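Local coordinates for protein putative ribose operon repressor (Burkholderia thailandensis, PDB 3EGC) that probably binds regulatory DNA as a LacI-family transcriptional repressor, with a periplasmic-binding-protein-like domain that in such repressors senses a small ligand, at residues 45-57 with 70-84. Numbering follows the deposited sequence.
Sequences NTAEDIVREREAV and LAPSEGEHDYLRTEL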
ATOM      1  N   ASN A  45       4.826  -9.019  -9.879  1.00 28.25           N
ATOM      2  CA  ASN A  45       5.400  -7.762  -9.378  1.00 29.90           C
ATOM      3  C   ASN A  45       6.807  -7.623  -9.883  1.00 29.27           C
ATOM      4  O   ASN A  45       7.570  -8.486  -9.625  1.00 29.23           O
ATOM      5  CB  ASN A  45       5.404  -7.716  -7.837  1.00 28.72           C
ATOM      6  CG  ASN A  45       6.027  -6.417  -7.296  1.00 29.57           C
ATOM      7  OD1 ASN A  45       5.705  -5.321  -7.748  1.00 29.19           O
ATOM      8  ND2 ASN A  45       6.904  -6.548  -6.343  1.00 26.43           N
ATOM      9  N   THR A  46       7.126  -6.537 -10.577  1.00 30.49           N
ATOM     10  CA  THR A  46       8.434  -6.398 -11.262  1.00 31.34           C
ATOM     11  C   THR A  46       9.428  -5.592 -10.493  1.00 32.30           C
ATOM     12  O   THR A  46      10.582  -5.646 -10.809  1.00 33.11           O
ATOM     13  CB  THR A  46       8.323  -5.722 -12.677  1.00 31.82           C
ATOM     14  OG1 THR A  46       8.014  -4.321 -12.552  1.00 30.49           O
ATOM     15  CG2 THR A  46       7.297  -6.398 -13.529  1.00 29.30           C
ATOM     16  N   ALA A  47       8.982  -4.835  -9.495  1.00 33.49           N
ATOM     17  CA  ALA A  47       9.849  -3.918  -8.753  1.00 34.59           C
ATOM     18  C   ALA A  47      10.661  -3.026  -9.680  1.00 35.02           C
ATOM     19  O   ALA A  47      11.805  -2.760  -9.393  1.00 34.83           O
ATOM     20  CB  ALA A  47      10.777  -4.649  -7.766  1.00 33.99           C
ATOM     21  N   GLU A  48      10.025  -2.573 -10.758  1.00 36.16           N
ATOM     22  CA  GLU A  48      10.556  -1.528 -11.661  1.00 38.03           C
ATOM     23  C   GLU A  48      11.753  -2.043 -12.463  1.00 38.38           C
ATOM     24  O   GLU A  48      12.605  -1.273 -12.882  1.00 38.79           O
ATOM     25  CB  GLU A  48      10.908  -0.235 -10.919  1.00 37.72           C
ATOM     26  CG  GLU A  48       9.730   0.544 -10.380  1.00 40.74           C
ATOM     27  CD  GLU A  48       8.923   1.321 -11.440  1.00 44.43           C
ATOM     28  OE1 GLU A  48       9.429   1.521 -12.567  1.00 46.68           O
ATOM     29  OE2 GLU A  48       7.771   1.737 -11.133  1.00 45.15           O
ATOM     30  N   ASP A  49      11.815  -3.366 -12.633  1.00 38.66           N
ATOM     31  CA  ASP A  49      12.839  -4.001 -13.440  1.00 38.25           C
ATOM     32  C   ASP A  49      12.220  -4.470 -14.782  1.00 37.60           C
ATOM     33  O   ASP A  49      11.402  -5.384 -14.824  1.00 37.14           O
ATOM     34  CB  ASP A  49      13.428  -5.167 -12.663  1.00 38.72           C
ATOM     35  CG  ASP A  49      14.615  -5.845 -13.395  1.00 41.88           C
ATOM     36  OD1 ASP A  49      15.043  -6.932 -12.967  1.00 45.33           O
ATOM     37  OD2 ASP A  49      15.137  -5.299 -14.387  1.00 46.79           O
ATOM     38  N   ILE A  50      12.621  -3.849 -15.870  1.00 36.63           N
ATOM     39  CA  ILE A  50      12.099  -4.200 -17.191  1.00 36.53           C
ATOM     40  C   ILE A  50      12.391  -5.687 -17.592  1.00 36.02           C
ATOM     41  O   ILE A  50      11.636  -6.295 -18.339  1.00 36.44           O
ATOM     42  CB  ILE A  50      12.628  -3.212 -18.254  1.00 36.93           C
ATOM     43  CG1 ILE A  50      11.821  -3.322 -19.544  1.00 37.43           C
ATOM     44  CG2 ILE A  50      14.148  -3.379 -18.442  1.00 35.70           C
ATOM     45  CD1 ILE A  50      10.540  -2.583 -19.498  1.00 37.77           C
ATOM     46  N   VAL A  51      13.456  -6.273 -17.075  1.00 35.45           N
ATOM     47  CA  VAL A  51      13.829  -7.633 -17.418  1.00 35.13           C
ATOM     48  C   VAL A  51      12.854  -8.617 -16.723  1.00 35.09           C
ATOM     49  O   VAL A  51      12.418  -9.608 -17.284  1.00 35.77           O
ATOM     50  CB  VAL A  51      15.309  -7.937 -16.997  1.00 35.64           C
ATOM     51  CG1 VAL A  51      15.598  -9.436 -17.035  1.00 35.16           C
ATOM     52  CG2 VAL A  51      16.326  -7.178 -17.884  1.00 35.54           C
ATOM     53  N   ARG A  52      12.510  -8.338 -15.486  1.00 34.35           N
ATOM     54  CA  ARG A  52      11.392  -9.001 -14.870  1.00 34.65           C
ATOM     55  C   ARG A  52      10.023  -8.765 -15.548  1.00 33.69           C
ATOM     56  O   ARG A  52       9.240  -9.680 -15.628  1.00 32.44           O
ATOM     57  CB  ARG A  52      11.327  -8.666 -13.365  1.00 34.29           C
ATOM     58  CG  ARG A  52      12.475  -9.277 -12.622  1.00 36.58           C
ATOM     59  CD  ARG A  52      12.709  -8.653 -11.227  1.00 38.72           C
ATOM     60  NE  ARG A  52      11.484  -8.727 -10.447  1.00 38.01           N
ATOM     61  CZ  ARG A  52      11.387  -8.323  -9.197  1.00 40.17           C
ATOM     62  NH1 ARG A  52      10.212  -8.399  -8.565  1.00 38.79           N
ATOM     63  NH2 ARG A  52      12.471  -7.842  -8.585  1.00 40.18           N
ATOM     64  N   GLU A  53       9.767  -7.558 -16.047  1.00 33.41           N
ATOM     65  CA  GLU A  53       8.530  -7.313 -16.770  1.00 34.37           C
ATOM     66  C   GLU A  53       8.383  -8.250 -18.008  1.00 34.70           C
ATOM     67  O   GLU A  53       7.338  -8.880 -18.241  1.00 34.20           O
ATOM     68  CB  GLU A  53       8.406  -5.837 -17.179  1.00 33.75           C
ATOM     69  CG  GLU A  53       7.155  -5.551 -17.963  1.00 34.20           C
ATOM     70  CD  GLU A  53       7.191  -4.182 -18.622  1.00 37.11           C
ATOM     71  OE1 GLU A  53       7.385  -4.129 -19.862  1.00 40.67           O
ATOM     72  OE2 GLU A  53       7.027  -3.160 -17.933  1.00 33.81           O
ATOM     73  N   ARG A  54       9.448  -8.310 -18.794  1.00 35.50           N
ATOM     74  CA  ARG A  54       9.471  -9.101 -20.004  1.00 35.98           C
ATOM     75  C   ARG A  54       9.339 -10.578 -19.646  1.00 35.50           C
ATOM     76  O   ARG A  54       8.689 -11.320 -20.336  1.00 35.46           O
ATOM     77  CB  ARG A  54      10.789  -8.847 -20.747  1.00 36.23           C
ATOM     78  CG  ARG A  54      10.789  -9.351 -22.146  1.00 39.68           C
ATOM     79  CD  ARG A  54      12.053  -8.814 -22.924  1.00 45.96           C
ATOM     80  NE  ARG A  54      12.841  -7.809 -22.214  1.00 48.81           N
ATOM     81  CZ  ARG A  54      14.168  -7.848 -22.003  1.00 50.61           C
ATOM     82  NH1 ARG A  54      14.901  -8.871 -22.417  1.00 52.44           N
ATOM     83  NH2 ARG A  54      14.764  -6.832 -21.380  1.00 49.83           N
ATOM     84  N   GLU A  55       9.937 -11.009 -18.548  1.00 34.88           N
ATOM     85  CA  GLU A  55       9.775 -12.387 -18.134  1.00 35.20           C
ATOM     86  C   GLU A  55       8.377 -12.720 -17.672  1.00 34.40           C
ATOM     87  O   GLU A  55       7.867 -13.849 -17.900  1.00 33.98           O
ATOM     88  CB  GLU A  55      10.772 -12.767 -17.021  1.00 35.73           C
ATOM     89  CG  GLU A  55      12.224 -12.712 -17.514  1.00 40.03           C
ATOM     90  CD  GLU A  55      13.275 -13.038 -16.448  1.00 45.95           C
ATOM     91  OE1 GLU A  55      14.406 -13.446 -16.847  1.00 48.34           O
ATOM     92  OE2 GLU A  55      12.994 -12.854 -15.236  1.00 47.87           O
ATOM     93  N   ALA A  56       7.750 -11.768 -16.978  1.00 33.01           N
ATOM     94  CA  ALA A  56       6.372 -11.982 -16.583  1.00 32.23           C
ATOM     95  C   ALA A  56       5.475 -12.087 -17.827  1.00 31.72           C
ATOM     96  O   ALA A  56       4.623 -12.994 -17.906  1.00 30.99           O
ATOM     97  CB  ALA A  56       5.912 -10.939 -15.652  1.00 31.66           C
ATOM     98  N   VAL A  57       5.693 -11.192 -18.800  1.00 31.81           N
ATOM     99  CA  VAL A  57       4.810 -11.112 -19.960  1.00 32.70           C
ATOM    100  C   VAL A  57       4.848 -12.483 -20.674  1.00 33.26           C
ATOM    101  O   VAL A  57       3.822 -13.066 -20.948  1.00 32.99           O
ATOM    102  CB  VAL A  57       5.204  -9.976 -20.963  1.00 32.67           C
ATOM    103  CG1 VAL A  57       4.476 -10.175 -22.343  1.00 33.92           C
ATOM    104  CG2 VAL A  57       4.858  -8.577 -20.412  1.00 32.34           C
ATOM    105  N   LEU A  70      -1.060  -3.973 -17.724  1.00 27.94           N
ATOM    106  CA  LEU A  70       0.351  -3.773 -17.485  1.00 28.55           C
ATOM    107  C   LEU A  70       0.631  -2.371 -16.920  1.00 27.82           C
ATOM    108  O   LEU A  70       0.357  -1.369 -17.557  1.00 27.98           O
ATOM    109  CB  LEU A  70       1.127  -4.010 -18.821  1.00 27.39           C
ATOM    110  CG  LEU A  70       2.596  -3.600 -18.786  1.00 29.94           C
ATOM    111  CD1 LEU A  70       3.387  -4.374 -17.712  1.00 31.67           C
ATOM    112  CD2 LEU A  70       3.346  -3.717 -20.173  1.00 29.96           C
ATOM    113  N   ALA A  71       1.132  -2.298 -15.719  1.00 27.61           N
ATOM    114  CA  ALA A  71       1.727  -1.047 -15.236  1.00 28.88           C
ATOM    115  C   ALA A  71       3.224  -1.050 -15.603  1.00 29.26           C
ATOM    116  O   ALA A  71       4.053  -1.671 -14.922  1.00 28.95           O
ATOM    117  CB  ALA A  71       1.557  -0.902 -13.721  1.00 28.70           C
ATOM    118  N   PRO A  72       3.566  -0.366 -16.675  1.00 28.93           N
ATOM    119  CA  PRO A  72       4.872  -0.493 -17.232  1.00 30.72           C
ATOM    120  C   PRO A  72       6.028   0.009 -16.359  1.00 31.12           C
ATOM    121  O   PRO A  72       5.932   1.031 -15.663  1.00 31.30           O
ATOM    122  CB  PRO A  72       4.786   0.325 -18.544  1.00 30.65           C
ATOM    123  CG  PRO A  72       3.319   0.545 -18.785  1.00 29.94           C
ATOM    124  CD  PRO A  72       2.713   0.537 -17.450  1.00 29.50           C
ATOM    125  N   SER A  73       7.118  -0.722 -16.425  1.00 31.38           N
ATOM    126  CA  SER A  73       8.319  -0.331 -15.748  1.00 33.48           C
ATOM    127  C   SER A  73       9.045   0.519 -16.764  1.00 34.98           C
ATOM    128  O   SER A  73       8.770   0.418 -17.974  1.00 35.10           O
ATOM    129  CB  SER A  73       9.136  -1.579 -15.440  1.00 33.78           C
ATOM    130  OG  SER A  73       8.572  -2.278 -14.337  1.00 34.03           O
ATOM    131  N   GLU A  74       9.925   1.384 -16.294  1.00 36.51           N
ATOM    132  CA  GLU A  74      10.638   2.293 -17.177  1.00 37.86           C
ATOM    133  C   GLU A  74      11.592   1.466 -18.000  1.00 38.60           C
ATOM    134  O   GLU A  74      12.412   0.740 -17.445  1.00 38.90           O
ATOM    135  CB  GLU A  74      11.448   3.321 -16.381  1.00 38.16           C
ATOM    136  CG  GLU A  74      12.109   4.383 -17.248  1.00 39.48           C
ATOM    137  CD  GLU A  74      12.861   5.420 -16.445  1.00 43.25           C
ATOM    138  OE1 GLU A  74      13.164   5.177 -15.266  1.00 43.68           O
ATOM    139  OE2 GLU A  74      13.188   6.482 -17.005  1.00 46.56           O
ATOM    140  N   GLY A  75      11.511   1.626 -19.318  1.00 39.36           N
ATOM    141  CA  GLY A  75      12.358   0.937 -20.255  1.00 40.18           C
ATOM    142  C   GLY A  75      11.643   0.837 -21.608  1.00 40.68           C
ATOM    143  O   GLY A  75      10.557   1.400 -21.764  1.00 40.57           O
ATOM    144  N   GLU A  76      12.241   0.106 -22.556  1.00 40.73           N
ATOM    145  CA  GLU A  76      11.688  -0.062 -23.904  1.00 41.54           C
ATOM    146  C   GLU A  76      10.568  -1.092 -23.936  1.00 40.89           C
ATOM    147  O   GLU A  76      10.659  -2.114 -23.333  1.00 40.84           O
ATOM    148  CB  GLU A  76      12.778  -0.493 -24.917  1.00 42.09           C
ATOM    149  CG  GLU A  76      12.373  -0.291 -26.414  1.00 45.54           C
ATOM    150  CD  GLU A  76      13.355  -0.899 -27.414  1.00 49.29           C
ATOM    151  OE1 GLU A  76      13.942  -1.960 -27.103  1.00 49.49           O
ATOM    152  OE2 GLU A  76      13.526  -0.319 -28.517  1.00 50.75           O
ATOM    153  N   HIS A  77       9.507  -0.832 -24.681  1.00 40.86           N
ATOM    154  CA  HIS A  77       8.412  -1.800 -24.737  1.00 40.26           C
ATOM    155  C   HIS A  77       8.123  -2.373 -26.126  1.00 40.37           C
ATOM    156  O   HIS A  77       7.122  -3.029 -26.331  1.00 40.17           O
ATOM    157  CB  HIS A  77       7.173  -1.195 -24.086  1.00 39.37           C
ATOM    158  CG  HIS A  77       7.354  -0.934 -22.622  1.00 39.07           C
ATOM    159  ND1 HIS A  77       7.787   0.278 -22.121  1.00 38.26           N
ATOM    160  CD2 HIS A  77       7.233  -1.760 -21.557  1.00 37.75           C
ATOM    161  CE1 HIS A  77       7.892   0.188 -20.808  1.00 37.94           C
ATOM    162  NE2 HIS A  77       7.567  -1.036 -20.442  1.00 38.72           N
ATOM    163  N   ASP A  78       9.022  -2.152 -27.076  1.00 41.30           N
ATOM    164  CA  ASP A  78       8.854  -2.662 -28.426  1.00 41.48           C
ATOM    165  C   ASP A  78       8.756  -4.184 -28.498  1.00 41.69           C
ATOM    166  O   ASP A  78       8.096  -4.705 -29.387  1.00 42.52           O
ATOM    167  CB  ASP A  78       9.955  -2.202 -29.299  1.00 42.48           C
ATOM    168  N   TYR A  79       9.405  -4.884 -27.576  1.00 41.52           N
ATOM    169  CA  TYR A  79       9.327  -6.317 -27.496  1.00 41.70           C
ATOM    170  C   TYR A  79       7.883  -6.760 -27.386  1.00 42.78           C
ATOM    171  O   TYR A  79       7.544  -7.883 -27.747  1.00 42.93           O
ATOM    172  CB  TYR A  79      10.129  -6.855 -26.286  1.00 41.64           C
ATOM    173  CG  TYR A  79       9.406  -6.723 -24.933  1.00 40.86           C
ATOM    174  CD1 TYR A  79       8.555  -7.737 -24.460  1.00 39.80           C
ATOM    175  CD2 TYR A  79       9.565  -5.577 -24.150  1.00 39.20           C
ATOM    176  CE1 TYR A  79       7.918  -7.613 -23.231  1.00 39.64           C
ATOM    177  CE2 TYR A  79       8.924  -5.434 -22.930  1.00 38.47           C
ATOM    178  CZ  TYR A  79       8.102  -6.442 -22.470  1.00 39.50           C
ATOM    179  OH  TYR A  79       7.454  -6.280 -21.270  1.00 39.53           O
ATOM    180  N   LEU A  80       7.015  -5.906 -26.860  1.00 43.38           N
ATOM    181  CA  LEU A  80       5.606  -6.278 -26.814  1.00 44.08           C
ATOM    182  C   LEU A  80       5.065  -6.428 -28.209  1.00 44.83           C
ATOM    183  O   LEU A  80       4.227  -7.309 -28.523  1.00 44.53           O
ATOM    184  CB  LEU A  80       4.783  -5.255 -26.033  1.00 43.89           C
ATOM    185  CG  LEU A  80       5.018  -5.258 -24.512  1.00 43.50           C
ATOM    186  CD1 LEU A  80       4.455  -4.015 -23.868  1.00 41.28           C
ATOM    187  CD2 LEU A  80       4.441  -6.526 -23.908  1.00 42.09           C
ATOM    188  N   ARG A  81       5.510  -5.535 -29.060  1.00 46.15           N
ATOM    189  CA  ARG A  81       4.888  -5.465 -30.358  1.00 47.44           C
ATOM    190  C   ARG A  81       5.493  -6.504 -31.273  1.00 47.88           C
ATOM    191  O   ARG A  81       4.871  -6.869 -32.229  1.00 48.50           O
ATOM    192  CB  ARG A  81       5.062  -4.070 -30.911  1.00 48.24           C
ATOM    193  CG  ARG A  81       6.082  -3.963 -31.981  1.00 49.99           C
ATOM    194  CD  ARG A  81       5.466  -3.066 -33.014  1.00 52.21           C
ATOM    195  NE  ARG A  81       5.912  -1.691 -32.890  1.00 54.32           N
ATOM    196  CZ  ARG A  81       6.809  -1.142 -33.706  1.00 57.38           C
ATOM    197  NH1 ARG A  81       7.139   0.132 -33.542  1.00 58.46           N
ATOM    198  NH2 ARG A  81       7.372  -1.869 -34.678  1.00 56.81           N
ATOM    199  N   THR A  82       6.675  -7.040 -30.937  1.00 48.48           N
ATOM    200  CA  THR A  82       7.295  -8.031 -31.813  1.00 48.56           C
ATOM    201  C   THR A  82       7.219  -9.454 -31.298  1.00 48.46           C
ATOM    202  O   THR A  82       7.362 -10.371 -32.084  1.00 49.37           O
ATOM    203  CB  THR A  82       8.754  -7.704 -32.146  1.00 48.80           C
ATOM    204  OG1 THR A  82       9.552  -7.791 -30.955  1.00 49.49           O
ATOM    205  CG2 THR A  82       8.850  -6.294 -32.760  1.00 48.89           C
ATOM    206  N   GLU A  83       6.994  -9.639 -30.000  1.00 48.06           N
ATOM    207  CA  GLU A  83       7.029 -10.973 -29.377  1.00 47.47           C
ATOM    208  C   GLU A  83       5.661 -11.474 -29.017  1.00 47.02           C
ATOM    209  O   GLU A  83       5.516 -12.491 -28.295  1.00 47.08           O
ATOM    210  CB  GLU A  83       7.804 -10.953 -28.071  1.00 47.88           C
ATOM    211  CG  GLU A  83       9.257 -11.302 -28.192  1.00 50.03           C
ATOM    212  CD  GLU A  83      10.109 -10.090 -28.157  1.00 54.35           C
ATOM    213  OE1 GLU A  83      10.839  -9.941 -27.139  1.00 55.28           O
ATOM    214  OE2 GLU A  83      10.042  -9.277 -29.129  1.00 56.55           O
ATOM    215  N   LEU A  84       4.641 -10.774 -29.480  1.00 45.61           N
ATOM    216  CA  LEU A  84       3.295 -11.181 -29.143  1.00 44.65           C
ATOM    217  C   LEU A  84       2.387 -11.057 -30.352  1.00 43.95           C
ATOM    218  O   LEU A  84       2.590 -10.207 -31.222  1.00 43.99           O
ATOM    219  CB  LEU A  84       2.738 -10.343 -27.980  1.00 44.49           C
ATOM    220  CG  LEU A  84       3.379 -10.527 -26.598  1.00 44.20           C
ATOM    221  CD1 LEU A  84       2.966  -9.388 -25.676  1.00 43.16           C
ATOM    222  CD2 LEU A  84       2.968 -11.857 -26.009  1.00 41.82           C
TER
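Thr46 meets Ser73 hydroxyl to hydroxyl: Thr46 OG1 donates to Ser73 OG at 2.8 Å. The same OG1 accepts from Glu48 N, closing an ST turn, because chi1 of 71° sets it between the backbone N and the carbonyl carbon. One oxygen therefore serves both the turn and the contact. Ile50, in the first turn of helix 50-62, sends CD1 to 3.5 Å from His77 NE2, beside the backbone of Ser73. Ile50 CD1 also packs against Gly75 CA, at a place where a CB would press on Ile50 CG1 and on the preceding carbonyl O.

Glu53 carries the centre. Its chain runs extended, with CG anti to the backbone N (chi1 178°), and delivers the carboxylate into the bend of segment 70-84. Ser73 N donates to Glu53 OE2 at 2.9 Å, nearly straight (178°) and almost along the C-O axis. Glu53 OE1 receives Tyr79 OH at 2.6 Å through its anti lone pair, the one facing away from the other oxygen. A weak bond from His77 NE2 reaches Glu53 OE2 at 3.3 Å; ring and carboxylate are nearly coplanar.

Next along the helix, Arg54 lays CG over one face of the Tyr79 ring, 3.8 Å from its centroid, a CH-pi contact; Leu80 packs on the opposite face. The guanidinium lies further off, at most weakly attractive. Val57 closes the contact with apolar packing: Val57 CG1 lies 3.7 Å from Leu84 CD1, and Leu80 CD2 is also near, while Ile14 of strand 10-15 touches Val57 from the sheet.

Thus helix 50-62 and the segment following strand 67-70 are joined on the parallel sheet of one lobe of the periplasmic-binding-protein fold. With two good donors and a weak third, the buried Glu53 carboxylate is probably held against rotation, and these bonds would probably favour its charged form.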